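Local coordinates for post-proline cleaving enzyme (Rickettsia typhi, PDB 4HVT), which probably acts as a serine-type oligopeptidase that cuts peptides on the carboxyl side of proline, at residues Phe298-Phe303 against Leu325-Leu330. Sequence-based numbering, arbitrary orientation.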
loop_
_atom_site.group_PDB
_atom_site.type_symbol
_atom_site.label_atom_id
_atom_site.label_comp_id
_atom_site.label_asym_id
_atom_site.label_seq_id
_atom_site.Cartn_x
_atom_site.Cartn_y
_atom_site.Cartn_z
ATOM N N PHE A 298 21.281 0.213 11.337
ATOM C CA PHE A 298 21.614 -0.405 12.591
ATOM C C PHE A 298 22.905 0.257 13.043
ATOM O O PHE A 298 23.911 0.234 12.313
ATOM C CB PHE A 298 21.846 -1.885 12.430
ATOM C CG PHE A 298 22.090 -2.606 13.740
ATOM C CD1 PHE A 298 21.109 -2.633 14.713
ATOM C CD2 PHE A 298 23.328 -3.195 14.018
ATOM C CE1 PHE A 298 21.344 -3.296 15.924
ATOM C CE2 PHE A 298 23.567 -3.848 15.231
ATOM C CZ PHE A 298 22.568 -3.914 16.169
ATOM N N LYS A 299 22.900 0.805 14.249
ATOM C CA LYS A 299 24.033 1.599 14.720
ATOM C C LYS A 299 24.349 2.640 13.633
ATOM O O LYS A 299 23.445 3.256 13.114
ATOM C CB LYS A 299 25.239 0.716 15.125
ATOM C CG LYS A 299 24.862 -0.444 16.011
ATOM C CD LYS A 299 24.313 -0.049 17.282
ATOM C CE LYS A 299 24.695 -1.128 18.347
ATOM N NZ LYS A 299 24.133 -0.667 19.621
ATOM N N GLU A 300 25.607 2.798 13.273
ATOM C CA GLU A 300 26.003 3.805 12.267
ATOM C C GLU A 300 26.027 3.256 10.827
ATOM O O GLU A 300 26.501 3.930 9.931
ATOM C CB GLU A 300 27.397 4.368 12.646
ATOM C CG GLU A 300 27.323 5.198 13.919
ATOM C CD GLU A 300 28.613 5.858 14.323
ATOM O OE1 GLU A 300 29.557 5.886 13.506
ATOM O OE2 GLU A 300 28.698 6.346 15.506
ATOM N N TYR A 301 25.436 2.084 10.579
ATOM C CA TYR A 301 25.432 1.453 9.262
ATOM C C TYR A 301 24.048 1.573 8.604
ATOM O O TYR A 301 23.053 1.526 9.341
ATOM C CB TYR A 301 25.827 -0.023 9.380
ATOM C CG TYR A 301 27.282 -0.157 9.746
ATOM C CD1 TYR A 301 27.709 0.078 11.047
ATOM C CD2 TYR A 301 28.234 -0.406 8.779
ATOM C CE1 TYR A 301 29.033 0.042 11.383
ATOM C CE2 TYR A 301 29.565 -0.462 9.117
ATOM C CZ TYR A 301 29.957 -0.209 10.409
ATOM O OH TYR A 301 31.286 -0.206 10.754
ATOM N N VAL A 302 23.981 1.653 7.285
ATOM C CA VAL A 302 22.774 1.796 6.520
ATOM C C VAL A 302 22.694 0.696 5.486
ATOM O O VAL A 302 23.717 0.206 5.035
ATOM C CB VAL A 302 22.678 3.191 5.838
ATOM C CG1 VAL A 302 22.397 4.285 6.861
ATOM C CG2 VAL A 302 23.944 3.486 5.114
ATOM N N PHE A 303 21.474 0.243 5.221
ATOM C CA PHE A 303 21.193 -0.856 4.296
ATOM C C PHE A 303 20.528 -0.341 3.068
ATOM O O PHE A 303 19.527 0.368 3.166
ATOM C CB PHE A 303 20.259 -1.869 4.943
ATOM C CG PHE A 303 20.775 -2.419 6.256
ATOM C CD1 PHE A 303 21.842 -3.237 6.247
ATOM C CD2 PHE A 303 20.220 -2.051 7.477
ATOM C CE1 PHE A 303 22.382 -3.740 7.401
ATOM C CE2 PHE A 303 20.769 -2.533 8.644
ATOM C CZ PHE A 303 21.883 -3.341 8.606
ATOM N N LEU A 325 26.668 -0.438 4.514
ATOM C CA LEU A 325 27.876 0.403 4.616
ATOM C C LEU A 325 27.734 1.374 5.775
ATOM O O LEU A 325 26.661 1.779 6.204
ATOM C CB LEU A 325 28.201 1.187 3.346
ATOM C CG LEU A 325 27.236 2.216 2.758
ATOM C CD1 LEU A 325 27.879 3.118 1.719
ATOM C CD2 LEU A 325 25.933 1.585 2.168
ATOM N N HIS A 326 28.857 1.808 6.258
ATOM C CA HIS A 326 28.859 2.903 7.237
ATOM C C HIS A 326 28.308 4.181 6.631
ATOM O O HIS A 326 28.567 4.486 5.440
ATOM C CB HIS A 326 30.272 3.193 7.747
ATOM C CG HIS A 326 30.285 4.010 9.003
ATOM N ND1 HIS A 326 30.521 5.370 9.034
ATOM C CD2 HIS A 326 30.170 3.623 10.298
ATOM C CE1 HIS A 326 30.468 5.798 10.281
ATOM N NE2 HIS A 326 30.238 4.754 11.073
ATOM N N PHE A 327 27.532 4.964 7.397
ATOM C CA PHE A 327 26.832 6.131 6.760
ATOM C C PHE A 327 27.806 7.144 6.158
ATOM O O PHE A 327 27.491 7.724 5.156
ATOM C CB PHE A 327 25.854 6.850 7.713
ATOM C CG PHE A 327 26.549 7.757 8.717
ATOM C CD1 PHE A 327 27.032 7.278 9.925
ATOM C CD2 PHE A 327 26.690 9.089 8.445
ATOM C CE1 PHE A 327 27.697 8.082 10.830
ATOM C CE2 PHE A 327 27.339 9.919 9.341
ATOM C CZ PHE A 327 27.847 9.438 10.515
ATOM N N THR A 328 29.004 7.250 6.708
ATOM C CA THR A 328 30.018 8.211 6.203
ATOM C C THR A 328 30.458 7.830 4.786
ATOM O O THR A 328 30.786 8.712 3.996
ATOM C CB THR A 328 31.252 8.341 7.086
ATOM O OG1 THR A 328 31.896 7.063 7.213
ATOM C CG2 THR A 328 30.823 8.900 8.427
ATOM N N ASP A 329 30.431 6.552 4.451
ATOM C CA ASP A 329 30.812 6.111 3.114
ATOM C C ASP A 329 29.758 6.488 2.077
ATOM O O ASP A 329 30.056 6.477 0.886
ATOM C CB ASP A 329 31.088 4.618 3.035
ATOM C CG ASP A 329 32.496 4.233 3.469
ATOM O OD1 ASP A 329 33.379 5.106 3.607
ATOM O OD2 ASP A 329 32.691 3.036 3.636
ATOM N N LEU A 330 28.565 6.888 2.494
ATOM C CA LEU A 330 27.580 7.398 1.528
ATOM C C LEU A 330 28.044 8.615 0.769
ATOM O O LEU A 330 27.620 8.819 -0.352
ATOM C CB LEU A 330 26.290 7.777 2.208
ATOM C CG LEU A 330 25.452 6.639 2.763
ATOM C CD1 LEU A 330 24.302 7.148 3.622
ATOM C CD2 LEU A 330 24.924 5.755 1.663
#
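V302 and L325 form an antiparallel hydrogen-bonded pair, V302 N to L325 O at 2.9 Å and L325 N to V302 O at 3.1 Å, and Y301 and H326 follow as a non-hydrogen-bonded pair. One further backbone bond, F327 N to E300 O at 2.9 Å, carries the pairing past the end of the strand, where 327-330 takes up helix-like backbone angles. Here the imidazole of H326 shows how one ring can serve several neighbours at once. Its NE2 donates to E300 OE1 over 2.8 Å, nearly in the ring plane and onto the anti lone pair of the carboxylate, while ND1 shares a hydrogen bond with T328 OG1 at 2.8 Å. Partners on both nitrogens should hold the ring's rotation. With CG of H326 anti to the backbone N (chi1 -164°), the imidazole reaches back across the strand pair and turns its CD2 edge onto the face of Y301, a T-shaped stack with planes at 85°. The hydroxyl of Y301 is bonded to E382, and W384 makes another edge-to-face contact with this tyrosine. On the sheet face shared by V302 and L325, V302 CG2 lies 4.0 Å from both L325 CD2 and L330 CD1, the latter from 327-330, and L249 also packs against V302. The type II' turn F298-Y301 links strands 293-298 and 301-305 as a tight beta hairpin. Strands 301-305 and 322-326, joined here, are the two inner strands of a four-stranded antiparallel blade, the repeating element of the N-terminal beta-propeller in the prolyl oligopeptidase family.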